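Local coordinates for protein GTP cyclohydrolase 1 type 2 homolog (Escherichia coli, Escherichia coli O157:H7, PDB 1NMO) that forms a toroid-shaped homohexamer with a dinuclear metal site in each subunit and may help degrade radiation-damaged nucleotides, at residues L100-Q111 against T218-W229. Sequence-based numbering, arbitrary orientation.
With FE (Fe (III) ion), chain H; FE (Fe (III) ion), chain G.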
loop_
_atom_site.group_PDB
_atom_site.type_symbol
_atom_site.label_atom_id
_atom_site.label_comp_id
_atom_site.label_asym_id
_atom_site.label_seq_id
_atom_site.Cartn_x
_atom_site.Cartn_y
_atom_site.Cartn_z
ATOM N N LEU A 100 -10.735 8.560 39.320
ATOM C CA LEU A 100 -11.010 9.282 38.041
ATOM C C LEU A 100 -11.816 8.415 37.054
ATOM O O LEU A 100 -12.244 8.883 36.009
ATOM C CB LEU A 100 -9.694 9.817 37.433
ATOM C CG LEU A 100 -9.821 10.917 36.347
ATOM C CD1 LEU A 100 -10.634 12.118 36.854
ATOM C CD2 LEU A 100 -8.396 11.441 36.127
ATOM N N ASP A 101 -12.008 7.147 37.376
ATOM C CA ASP A 101 -12.886 6.299 36.557
ATOM C C ASP A 101 -14.320 6.433 37.096
ATOM O O ASP A 101 -15.256 6.694 36.348
ATOM C CB ASP A 101 -12.472 4.795 36.626
ATOM C CG ASP A 101 -11.260 4.505 35.784
ATOM O OD1 ASP A 101 -11.258 5.000 34.633
ATOM O OD2 ASP A 101 -10.299 3.839 36.252
ATOM N N ALA A 102 -14.458 6.266 38.421
ATOM C CA ALA A 102 -15.758 6.300 39.102
ATOM C C ALA A 102 -16.509 7.629 39.305
ATOM O O ALA A 102 -17.716 7.638 39.244
ATOM C CB ALA A 102 -15.650 5.573 40.446
ATOM N N HIS A 103 -15.863 8.763 39.502
ATOM C CA HIS A 103 -16.678 9.991 39.725
ATOM C C HIS A 103 -17.929 10.179 38.811
ATOM O O HIS A 103 -17.823 10.295 37.592
ATOM C CB HIS A 103 -15.769 11.232 39.666
ATOM C CG HIS A 103 -16.347 12.425 40.342
ATOM N ND1 HIS A 103 -16.913 13.482 39.640
ATOM C CD2 HIS A 103 -16.602 12.661 41.656
ATOM C CE1 HIS A 103 -17.495 14.308 40.489
ATOM N NE2 HIS A 103 -17.324 13.831 41.719
ATOM N N PRO A 104 -19.127 10.328 39.402
ATOM C CA PRO A 104 -20.310 10.471 38.535
ATOM C C PRO A 104 -20.362 11.664 37.557
ATOM O O PRO A 104 -21.157 11.704 36.603
ATOM C CB PRO A 104 -21.470 10.521 39.527
ATOM C CG PRO A 104 -20.903 9.995 40.882
ATOM C CD PRO A 104 -19.472 10.580 40.818
ATOM N N GLU A 105 -19.547 12.669 37.798
ATOM C CA GLU A 105 -19.616 13.836 36.964
ATOM C C GLU A 105 -18.437 13.904 36.024
ATOM O O GLU A 105 -18.592 14.042 34.816
ATOM C CB GLU A 105 -19.615 15.075 37.868
ATOM C CG GLU A 105 -19.255 16.343 37.109
ATOM C CD GLU A 105 -19.030 17.563 37.998
ATOM O OE1 GLU A 105 -19.211 17.481 39.260
ATOM O OE2 GLU A 105 -18.677 18.627 37.410
ATOM N N LEU A 106 -17.250 13.764 36.606
ATOM C CA LEU A 106 -15.936 13.888 35.933
ATOM C C LEU A 106 -15.310 12.578 35.448
ATOM O O LEU A 106 -14.403 12.575 34.606
ATOM C CB LEU A 106 -14.963 14.551 36.957
ATOM C CG LEU A 106 -14.780 16.093 37.093
ATOM C CD1 LEU A 106 -15.838 16.907 36.432
ATOM C CD2 LEU A 106 -14.560 16.448 38.534
ATOM N N GLY A 107 -15.755 11.476 36.010
ATOM C CA GLY A 107 -15.184 10.181 35.675
ATOM C C GLY A 107 -15.132 9.688 34.241
ATOM O O GLY A 107 -15.972 10.122 33.457
ATOM N N ASN A 108 -14.181 8.770 33.916
ATOM C CA ASN A 108 -14.034 8.230 32.574
ATOM C C ASN A 108 -15.365 7.566 32.223
ATOM O O ASN A 108 -15.849 7.714 31.139
ATOM C CB ASN A 108 -12.932 7.160 32.468
ATOM C CG ASN A 108 -11.489 7.713 32.636
ATOM O OD1 ASN A 108 -11.102 8.773 32.078
ATOM N ND2 ASN A 108 -10.663 6.947 33.381
ATOM N N ASN A 109 -15.913 6.794 33.141
ATOM C CA ASN A 109 -17.185 6.123 32.911
ATOM C C ASN A 109 -18.339 7.088 32.540
ATOM O O ASN A 109 -19.069 6.845 31.541
ATOM C CB ASN A 109 -17.574 5.304 34.163
ATOM C CG ASN A 109 -16.904 3.939 34.179
ATOM O OD1 ASN A 109 -16.495 3.462 33.113
ATOM N ND2 ASN A 109 -16.801 3.270 35.392
ATOM N N ALA A 110 -18.495 8.196 33.266
ATOM C CA ALA A 110 -19.636 9.060 32.982
ATOM C C ALA A 110 -19.508 9.863 31.732
ATOM O O ALA A 110 -20.528 10.146 31.106
ATOM C CB ALA A 110 -19.915 9.988 34.157
ATOM N N GLN A 111 -18.263 10.221 31.357
ATOM C CA GLN A 111 -17.984 11.014 30.165
ATOM C C GLN A 111 -18.131 10.166 28.924
ATOM O O GLN A 111 -18.599 10.625 27.843
ATOM C CB GLN A 111 -16.585 11.589 30.213
ATOM C CG GLN A 111 -16.370 12.381 31.434
ATOM C CD GLN A 111 -16.931 13.776 31.282
ATOM O OE1 GLN A 111 -16.924 14.312 30.184
ATOM N NE2 GLN A 111 -17.350 14.398 32.396
ATOM N N THR A 218 -10.818 5.345 25.278
ATOM C CA THR A 218 -11.877 5.495 26.244
ATOM C C THR A 218 -11.534 6.200 27.561
ATOM O O THR A 218 -12.467 6.501 28.377
ATOM C CB THR A 218 -12.529 4.117 26.550
ATOM O OG1 THR A 218 -11.542 3.220 27.124
ATOM C CG2 THR A 218 -13.089 3.483 25.191
ATOM N N GLU A 219 -10.245 6.543 27.761
ATOM C CA GLU A 219 -9.850 7.187 29.011
ATOM C C GLU A 219 -9.218 8.566 28.825
ATOM O O GLU A 219 -8.243 8.978 29.522
ATOM C CB GLU A 219 -8.971 6.239 29.852
ATOM C CG GLU A 219 -9.820 5.007 30.198
ATOM C CD GLU A 219 -9.239 4.200 31.306
ATOM O OE1 GLU A 219 -7.986 4.322 31.511
ATOM O OE2 GLU A 219 -10.010 3.451 31.960
ATOM N N ARG A 220 -9.762 9.251 27.818
ATOM C CA ARG A 220 -9.388 10.610 27.625
ATOM C C ARG A 220 -10.550 11.376 28.341
ATOM O O ARG A 220 -10.337 12.431 28.929
ATOM C CB ARG A 220 -9.387 10.936 26.154
ATOM C CG ARG A 220 -8.231 10.397 25.400
ATOM C CD ARG A 220 -8.506 10.659 23.926
ATOM N NE ARG A 220 -9.612 9.790 23.455
ATOM C CZ ARG A 220 -9.993 9.701 22.180
ATOM N NH1 ARG A 220 -9.384 10.423 21.243
ATOM N NH2 ARG A 220 -10.957 8.870 21.846
ATOM N N GLY A 221 -11.766 10.825 28.347
ATOM C CA GLY A 221 -12.848 11.630 28.931
ATOM C C GLY A 221 -12.629 12.284 30.288
ATOM O O GLY A 221 -12.802 13.495 30.427
ATOM N N GLY A 222 -12.261 11.472 31.285
ATOM C CA GLY A 222 -12.047 11.907 32.675
ATOM C C GLY A 222 -10.997 12.961 32.947
ATOM O O GLY A 222 -11.272 14.015 33.534
ATOM N N ILE A 223 -9.773 12.683 32.531
ATOM C CA ILE A 223 -8.701 13.648 32.774
ATOM C C ILE A 223 -8.991 14.936 32.000
ATOM O O ILE A 223 -8.633 16.045 32.433
ATOM C CB ILE A 223 -7.326 13.004 32.392
ATOM C CG1 ILE A 223 -6.193 13.888 32.801
ATOM C CG2 ILE A 223 -7.300 12.685 30.922
ATOM C CD1 ILE A 223 -6.034 14.978 31.772
ATOM N N ARG A 224 -9.635 14.796 30.838
ATOM C CA ARG A 224 -10.016 15.968 30.077
ATOM C C ARG A 224 -11.076 16.708 30.886
ATOM O O ARG A 224 -10.953 17.897 31.159
ATOM C CB ARG A 224 -10.570 15.602 28.659
ATOM C CG ARG A 224 -10.868 16.931 27.784
ATOM C CD ARG A 224 -10.996 16.618 26.232
ATOM N NE ARG A 224 -11.842 15.468 26.116
ATOM C CZ ARG A 224 -11.694 14.427 25.324
ATOM N NH1 ARG A 224 -10.679 14.345 24.475
ATOM N NH2 ARG A 224 -12.616 13.455 25.460
ATOM N N ALA A 225 -12.119 16.010 31.308
ATOM C CA ALA A 225 -13.148 16.720 32.061
ATOM C C ALA A 225 -12.542 17.397 33.290
ATOM O O ALA A 225 -12.848 18.552 33.551
ATOM C CB ALA A 225 -14.268 15.764 32.490
ATOM N N LEU A 226 -11.654 16.711 34.011
ATOM C CA LEU A 226 -11.093 17.286 35.223
ATOM C C LEU A 226 -10.271 18.520 34.915
ATOM O O LEU A 226 -10.285 19.524 35.647
ATOM C CB LEU A 226 -10.275 16.194 35.967
ATOM C CG LEU A 226 -9.404 16.676 37.153
ATOM C CD1 LEU A 226 -10.298 17.042 38.345
ATOM C CD2 LEU A 226 -8.435 15.564 37.570
ATOM N N SER A 227 -9.577 18.492 33.788
ATOM C CA SER A 227 -8.724 19.650 33.403
ATOM C C SER A 227 -9.578 20.895 33.170
ATOM O O SER A 227 -9.142 22.003 33.488
ATOM C CB SER A 227 -7.920 19.348 32.123
ATOM O OG SER A 227 -7.133 18.185 32.293
ATOM N N GLU A 228 -10.795 20.707 32.620
ATOM C CA GLU A 228 -11.719 21.843 32.360
ATOM C C GLU A 228 -12.263 22.239 33.708
ATOM O O GLU A 228 -12.377 23.409 34.030
ATOM C CB GLU A 228 -12.863 21.395 31.456
ATOM C CG GLU A 228 -12.374 21.046 30.062
ATOM C CD GLU A 228 -13.382 20.215 29.251
ATOM O OE1 GLU A 228 -14.239 19.490 29.910
ATOM O OE2 GLU A 228 -13.287 20.283 27.962
ATOM N N TRP A 229 -12.577 21.261 34.531
ATOM C CA TRP A 229 -13.087 21.612 35.847
ATOM C C TRP A 229 -12.031 22.459 36.566
ATOM O O TRP A 229 -12.353 23.396 37.317
ATOM C CB TRP A 229 -13.316 20.357 36.697
ATOM C CG TRP A 229 -13.913 20.630 38.037
ATOM C CD1 TRP A 229 -15.255 20.804 38.328
ATOM C CD2 TRP A 229 -13.208 20.790 39.290
ATOM N NE1 TRP A 229 -15.418 21.059 39.703
ATOM C CE2 TRP A 229 -14.178 21.059 40.297
ATOM C CE3 TRP A 229 -11.850 20.743 39.656
ATOM C CZ2 TRP A 229 -13.824 21.270 41.644
ATOM C CZ3 TRP A 229 -11.485 20.962 41.008
ATOM C CH2 TRP A 229 -12.476 21.222 41.985
HETATM FE FE FE H . -9.261 3.295 34.114
HETATM FE FE FE G . -6.666 2.673 32.411
HETATM O O HOH W 1 -8.828 9.824 32.137
HETATM O O HOH W 2 -14.236 8.825 28.970
HETATM O O HOH W 3 -14.148 14.701 28.488
HETATM O O HOH W 4 -10.689 1.405 34.267
#
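The side-chain oxygen OD1 of N108 is held by the backbone N of G222, at 3.0 Å and with a bent N-H...O angle of 135°, and by a bridging water. That water also donates to E219 O and accepts from I223 N, so N108 OD1 and the water together link backbone atoms of E219, G222 and I223. With CG beside its own backbone N (chi1 -69°), the N108 side chain crosses that of E219 at about a right angle, yet the amide and carboxylate planes are only 18° apart, and N108 ND2 comes 3.7 Å from E219 CD. The same ND2 donates to D101 OD1; the modelled distance is doubtfully short, but the pairing is consistent with a second-shell role for N108. D101 and E219 meet at a dinuclear iron site: D101 OD2 (2.4 Å), E219 OE2 (2.3 Å) and a water bind one iron, while E219 OE1 reaches the second at 2.3 Å and so bridges the pair. H63 completes the protein ligands of the first iron, H64 and H215 those of the second, and T172 hydrogen-bonds E219 OE2.

Two glycines let the backbones close in. G222 CA lies 3.1 Å from L106 O in a CA-H...O contact, and the bent Q111 side chain runs over G221 to bring NE2 within 3.4 Å of A225 CB, while NE2 also makes a weak hydrogen bond to E105 O. Farther from the metals the contact turns apolar: L100 CD1 meets L226 CD2, and L106 CD2 sits over one face of the W229 ring, near its rim. Helix 221-233 thereby packs against the loop linking helices 98-102 and 108-116, with helix 3-13 against L106, L226 and W229, and strand 237-240 against I223 and S227.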